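BugD (Bordetella pertussis Tohama I, PDB 2F5X) binds aspartic acid as a periplasmic solute receptor and probably hands it to an uptake system of the tripartite tricarboxylate transporter type. Local coordinates at residues Y14-V19 and D73-L78; A207-S212 and P223-S228. All coordinates share one frame; numbering follows the deposited sequence.

Contact 1 of 2, residues Y14-V19 and D73-L78; sequences YPERPV and DGYSIL
At the start of two neighbouring parallel strands, 19-23 and 76-81, the N-terminal arm from Tyr14 to Pro18 wraps around Tyr75, whose ring is held on both faces. They belong to the parallel part of a mixed alpha/beta sheet, where 19-23 sits between 50-54 and 76-81 and helix 30-46 makes a beta-alpha-beta crossover from 19-23 to 50-54. Over one face of Tyr75 lies the Arg17 guanidinium, stacked with its plane 23° from the ring and CZ 3.9 Å from the ring centroid, a cation-pi contact. Arg17 gets there with CG placed between its backbone N and carbonyl carbon (chi1 66°) and the chain extended as far as NE. Arg17 NH2 reaches Asp73 OD2 at 3.6 Å, a long salt bridge with the two planes nearly perpendicular, and two waters each bridge the pair, accepting from NH2 and donating to OD2. The carboxylate is steadied by an Asx turn, in which Asp73 OD1 accepts from Tyr75 N.

Over the opposite face of Tyr75 sits Tyr14 CE1, 3.8 Å above the plane and offset toward the rim; the rings form an oblique pair, nearest at Tyr14 CD1 and Tyr75 CZ, 3.6 Å apart. Pro15, joined to Tyr14 by a cis peptide bond, folds back so that its CB sits over the centre of the Tyr14 ring. Tyr14 CE1 packs 3.6 Å from Gly74 C, which the absent side chain allows, and Tyr14 OH donates to Gly74 O at 2.7 Å, tilted out of the carbonyl plane. Helix 249-263 also touches Tyr14, through Val251, Lys254 and Leu255. At the ring edge, Glu16 N donates to Tyr75 OH over 2.9 Å, in a bond of 166°. Within the strands themselves, Val19 CG1 meets Ile77 CD1 at 3.9 Å.

Contact 2 of 2, residues A207-S212 and P223-S228; sequences AYAVTS and PTMDES
Val210 grips the Pro223-Met225 backbone with both of its main-chain polar groups. Val210 N donates to Pro223 O at 2.8 Å, and Val210 O accepts from Met225 N at 2.9 Å, the donor lying almost in line with the carbonyl (C=O...N angle 175°). Both bonds flank Thr224, whose CA adds a CA-H...O contact to Val210 O. Pro223 O is approached a second time, by Ala209 CA at 3.1 Å.

This is a single parallel beta bridge: the chain leaving strand 206-210 loops round and returns alongside the strand's last residue, while the strand itself pairs antiparallel with 102-117. Beyond the bridge, residues 225-227 take helical backbone angles, and an ST motif opens the turn, with Thr224 OG1 accepting from Glu227 N at 2.9 Å. Thr224 OG1 stands between its own N and carbonyl carbon (chi1 67°), which turns it towards that donor. Glu227 reciprocates, OE2 accepting from Thr224 N, an exchange resembling a capping box although regular helical bonds are absent. OE2 has a second partner in a salt bridge to Arg215 NE. Ser228 OG donates to Thr224 O at 2.7 Å, giving that carbonyl a side-chain donor in addition to a weak bond from Ser228 N.

Past the bridge, a water donates to Ser212 O and accepts from Asp226 N, linking the two segments again beyond the Val210-Met225 bond. Ser212 OG pairs with Lys214 O, and Tyr208 OH is hydrogen-bonded to Pro123 O, outside the two segments. The apolar side is made by selenomethionine Met225: bent at chi2 and chi3, it brings SE 3.7 Å from Ala209 CB, with Ile126 and Leu158 also against it. Thr224 CG2 and Val210 CG2 meet at 3.9 Å.

How the contacts relate
From the N terminus, contact 1 comes first: it closes a long excursion of 53 residues, passing through strand 19-23, helix 30-46, strand 50-54 and helix 61-68, before 73-78 returns beside the first strand. Contact 2 opens only later in the chain and closes a short loop of ten residues without helix or strand, between strand 206-210 and strand 236-244. The two are therefore in series, neither nested nor crossed. Their centres lie 40 Å apart on opposite sides of the chain's centre, yet both reach the same mixed sheet: strand 236-244 pairs antiparallel with 76-81 and with 102-117, which in turn pairs with 206-210.

Contact 1 of 2, residues Y14-V19 and D73-L78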
# COMPACT_ATOMS: atom_id res chain seq x y z
N TYR A 14 -25.84 15.15 6.53
CA TYR A 14 -24.45 14.60 6.47
C TYR A 14 -23.60 15.25 5.36
O TYR A 14 -24.08 15.39 4.23
CB TYR A 14 -24.49 13.07 6.28
CG TYR A 14 -23.11 12.50 6.07
CD1 TYR A 14 -22.32 12.11 7.15
CD2 TYR A 14 -22.57 12.37 4.78
CE1 TYR A 14 -21.04 11.61 6.96
CE2 TYR A 14 -21.29 11.87 4.58
CZ TYR A 14 -20.53 11.49 5.67
OH TYR A 14 -19.27 11.00 5.47
N PRO A 15 -22.35 15.61 5.64
CA PRO A 15 -21.74 15.59 6.97
C PRO A 15 -21.93 16.91 7.71
O PRO A 15 -21.85 17.99 7.10
CB PRO A 15 -20.26 15.37 6.67
CG PRO A 15 -20.05 16.04 5.34
CD PRO A 15 -21.38 16.04 4.61
N GLU A 16 -22.18 16.83 9.01
CA GLU A 16 -22.41 18.04 9.81
C GLU A 16 -21.23 18.35 10.72
O GLU A 16 -21.25 19.34 11.46
CB GLU A 16 -23.72 17.93 10.59
CG GLU A 16 -23.80 16.78 11.58
CD GLU A 16 -25.17 16.64 12.22
OE1 GLU A 16 -26.18 16.55 11.48
OE2 GLU A 16 -25.24 16.63 13.47
N ARG A 17 -20.20 17.50 10.65
CA ARG A 17 -18.94 17.69 11.35
C ARG A 17 -17.84 16.96 10.57
O ARG A 17 -18.14 16.19 9.65
CB ARG A 17 -19.03 17.19 12.81
CG ARG A 17 -19.23 15.69 12.96
CD ARG A 17 -19.61 15.26 14.36
NE ARG A 17 -19.62 13.80 14.51
CZ ARG A 17 -20.71 13.06 14.61
NH1 ARG A 17 -21.92 13.61 14.59
NH2 ARG A 17 -20.61 11.74 14.74
N PRO A 18 -16.57 17.21 10.89
CA PRO A 18 -15.47 16.56 10.17
C PRO A 18 -15.55 15.03 10.12
O PRO A 18 -16.05 14.39 11.05
CB PRO A 18 -14.23 17.02 10.94
CG PRO A 18 -14.64 18.36 11.49
CD PRO A 18 -16.07 18.14 11.93
N VAL A 19 -15.08 14.47 9.01
CA VAL A 19 -15.05 13.03 8.78
C VAL A 19 -13.64 12.53 9.05
O VAL A 19 -12.67 13.06 8.50
CB VAL A 19 -15.45 12.70 7.33
CG1 VAL A 19 -15.27 11.20 7.02
CG2 VAL A 19 -16.89 13.12 7.06
N ASP A 73 -21.89 5.71 10.87
CA ASP A 73 -22.56 6.99 10.66
C ASP A 73 -21.94 7.85 9.56
O ASP A 73 -22.45 8.94 9.27
CB ASP A 73 -22.66 7.77 11.97
CG ASP A 73 -21.31 7.98 12.65
OD1 ASP A 73 -20.25 7.79 12.00
OD2 ASP A 73 -21.23 8.35 13.84
N GLY A 74 -20.85 7.36 8.95
CA GLY A 74 -20.16 8.10 7.91
C GLY A 74 -19.05 9.01 8.42
O GLY A 74 -18.35 9.64 7.62
N TYR A 75 -18.89 9.09 9.73
CA TYR A 75 -17.84 9.94 10.31
C TYR A 75 -16.54 9.19 10.59
O TYR A 75 -15.55 9.79 11.01
CB TYR A 75 -18.37 10.70 11.54
CG TYR A 75 -19.50 11.63 11.16
CD1 TYR A 75 -19.25 12.83 10.48
CD2 TYR A 75 -20.82 11.29 11.43
CE1 TYR A 75 -20.29 13.68 10.11
CE2 TYR A 75 -21.87 12.13 11.07
CZ TYR A 75 -21.60 13.32 10.41
OH TYR A 75 -22.64 14.15 10.04
N SER A 76 -16.54 7.89 10.33
CA SER A 76 -15.32 7.09 10.33
C SER A 76 -15.23 6.31 9.04
O SER A 76 -16.09 5.47 8.75
CB SER A 76 -15.28 6.12 11.52
OG SER A 76 -15.40 6.82 12.74
N ILE A 77 -14.20 6.60 8.25
CA ILE A 77 -13.98 5.88 7.00
C ILE A 77 -12.56 5.35 6.94
O ILE A 77 -11.68 5.81 7.69
CB ILE A 77 -14.33 6.76 5.76
CG1 ILE A 77 -13.41 7.98 5.66
CG2 ILE A 77 -15.79 7.18 5.82
CD1 ILE A 77 -13.66 8.86 4.42
N LEU A 78 -12.34 4.37 6.07
CA LEU A 78 -11.05 3.70 5.98
C LEU A 78 -10.41 3.99 4.64
O LEU A 78 -11.06 3.86 3.61
CB LEU A 78 -11.26 2.19 6.13
CG LEU A 78 -10.02 1.30 5.95
CD1 LEU A 78 -9.07 1.50 7.13
CD2 LEU A 78 -10.45 -0.17 5.82
O HOH W 1 -19.07 9.27 15.34
O HOH W 2 -23.35 10.26 14.21

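Contact 2 of 2, residues A207-S212 and P223-S228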
# COMPACT_ATOMS: atom_id res chain seq x y z
N ALA A 207 18.59 2.06 -5.74
CA ALA A 207 17.32 1.66 -6.34
C ALA A 207 17.58 0.68 -7.47
O ALA A 207 18.43 0.93 -8.32
CB ALA A 207 16.54 2.89 -6.84
N TYR A 208 16.86 -0.44 -7.47
CA TYR A 208 17.20 -1.58 -8.34
C TYR A 208 16.18 -1.95 -9.41
O TYR A 208 16.55 -2.34 -10.52
CB TYR A 208 17.51 -2.81 -7.49
CG TYR A 208 18.67 -2.58 -6.55
CD1 TYR A 208 19.99 -2.69 -7.00
CD2 TYR A 208 18.45 -2.24 -5.21
CE1 TYR A 208 21.07 -2.49 -6.13
CE2 TYR A 208 19.52 -2.02 -4.34
CZ TYR A 208 20.82 -2.14 -4.81
OH TYR A 208 21.86 -1.93 -3.94
N ALA A 209 14.90 -1.85 -9.07
CA ALA A 209 13.85 -2.36 -9.95
C ALA A 209 12.48 -1.88 -9.50
O ALA A 209 12.30 -1.50 -8.35
CB ALA A 209 13.88 -3.89 -9.97
N VAL A 210 11.53 -1.95 -10.42
CA VAL A 210 10.13 -1.65 -10.11
C VAL A 210 9.26 -2.90 -10.30
O VAL A 210 9.69 -3.84 -10.97
CB VAL A 210 9.59 -0.48 -10.98
CG1 VAL A 210 10.33 0.81 -10.63
CG2 VAL A 210 9.71 -0.80 -12.49
N THR A 211 8.07 -2.90 -9.72
CA THR A 211 7.20 -4.09 -9.75
C THR A 211 6.04 -3.95 -10.73
O THR A 211 5.13 -4.79 -10.73
CB THR A 211 6.64 -4.38 -8.36
OG1 THR A 211 5.86 -3.26 -7.93
CG2 THR A 211 7.76 -4.52 -7.33
N SER A 212 6.05 -2.89 -11.53
CA SER A 212 5.04 -2.69 -12.56
C SER A 212 5.34 -3.52 -13.81
O SER A 212 6.44 -4.05 -13.96
CB SER A 212 4.95 -1.20 -12.90
OG SER A 212 6.25 -0.66 -13.05
N PRO A 223 14.65 -0.96 -14.14
CA PRO A 223 14.01 -2.04 -14.90
C PRO A 223 12.86 -2.62 -14.10
O PRO A 223 12.86 -2.57 -12.85
CB PRO A 223 15.14 -3.09 -15.04
CG PRO A 223 16.01 -2.86 -13.83
CD PRO A 223 15.98 -1.35 -13.62
N THR A 224 11.88 -3.18 -14.80
CA THR A 224 10.88 -3.99 -14.12
C THR A 224 11.50 -5.30 -13.68
O THR A 224 12.50 -5.76 -14.25
CB THR A 224 9.66 -4.28 -15.00
OG1 THR A 224 10.05 -5.13 -16.09
CG2 THR A 224 9.14 -3.02 -15.68
N MSE A 225 10.91 -5.91 -12.66
CA MSE A 225 11.33 -7.24 -12.26
C MSE A 225 11.05 -8.22 -13.41
O MSE A 225 11.84 -9.13 -13.66
CB MSE A 225 10.62 -7.66 -10.97
CG MSE A 225 11.09 -6.90 -9.74
SE MSE A 225 12.93 -7.37 -9.28
CE MSE A 225 12.60 -9.05 -8.36
N ASP A 226 9.94 -8.01 -14.11
CA ASP A 226 9.56 -8.85 -15.25
C ASP A 226 10.66 -8.88 -16.33
O ASP A 226 11.03 -9.96 -16.81
CB ASP A 226 8.21 -8.37 -15.81
CG ASP A 226 7.73 -9.20 -16.98
OD1 ASP A 226 7.39 -10.40 -16.79
OD2 ASP A 226 7.64 -8.74 -18.14
N GLU A 227 11.19 -7.71 -16.68
CA GLU A 227 12.23 -7.63 -17.71
C GLU A 227 13.60 -8.08 -17.18
O GLU A 227 14.53 -8.34 -17.96
CB GLU A 227 12.32 -6.22 -18.32
CG GLU A 227 13.16 -5.23 -17.53
CD GLU A 227 13.17 -3.84 -18.14
OE1 GLU A 227 13.98 -3.60 -19.07
OE2 GLU A 227 12.37 -2.98 -17.70
N SER A 228 13.71 -8.16 -15.86
CA SER A 228 14.95 -8.59 -15.22
C SER A 228 15.05 -10.11 -15.04
O SER A 228 16.01 -10.61 -14.47
CB SER A 228 15.12 -7.86 -13.88
OG SER A 228 15.06 -6.46 -14.08
O HOH W 3 7.79 -6.30 -12.95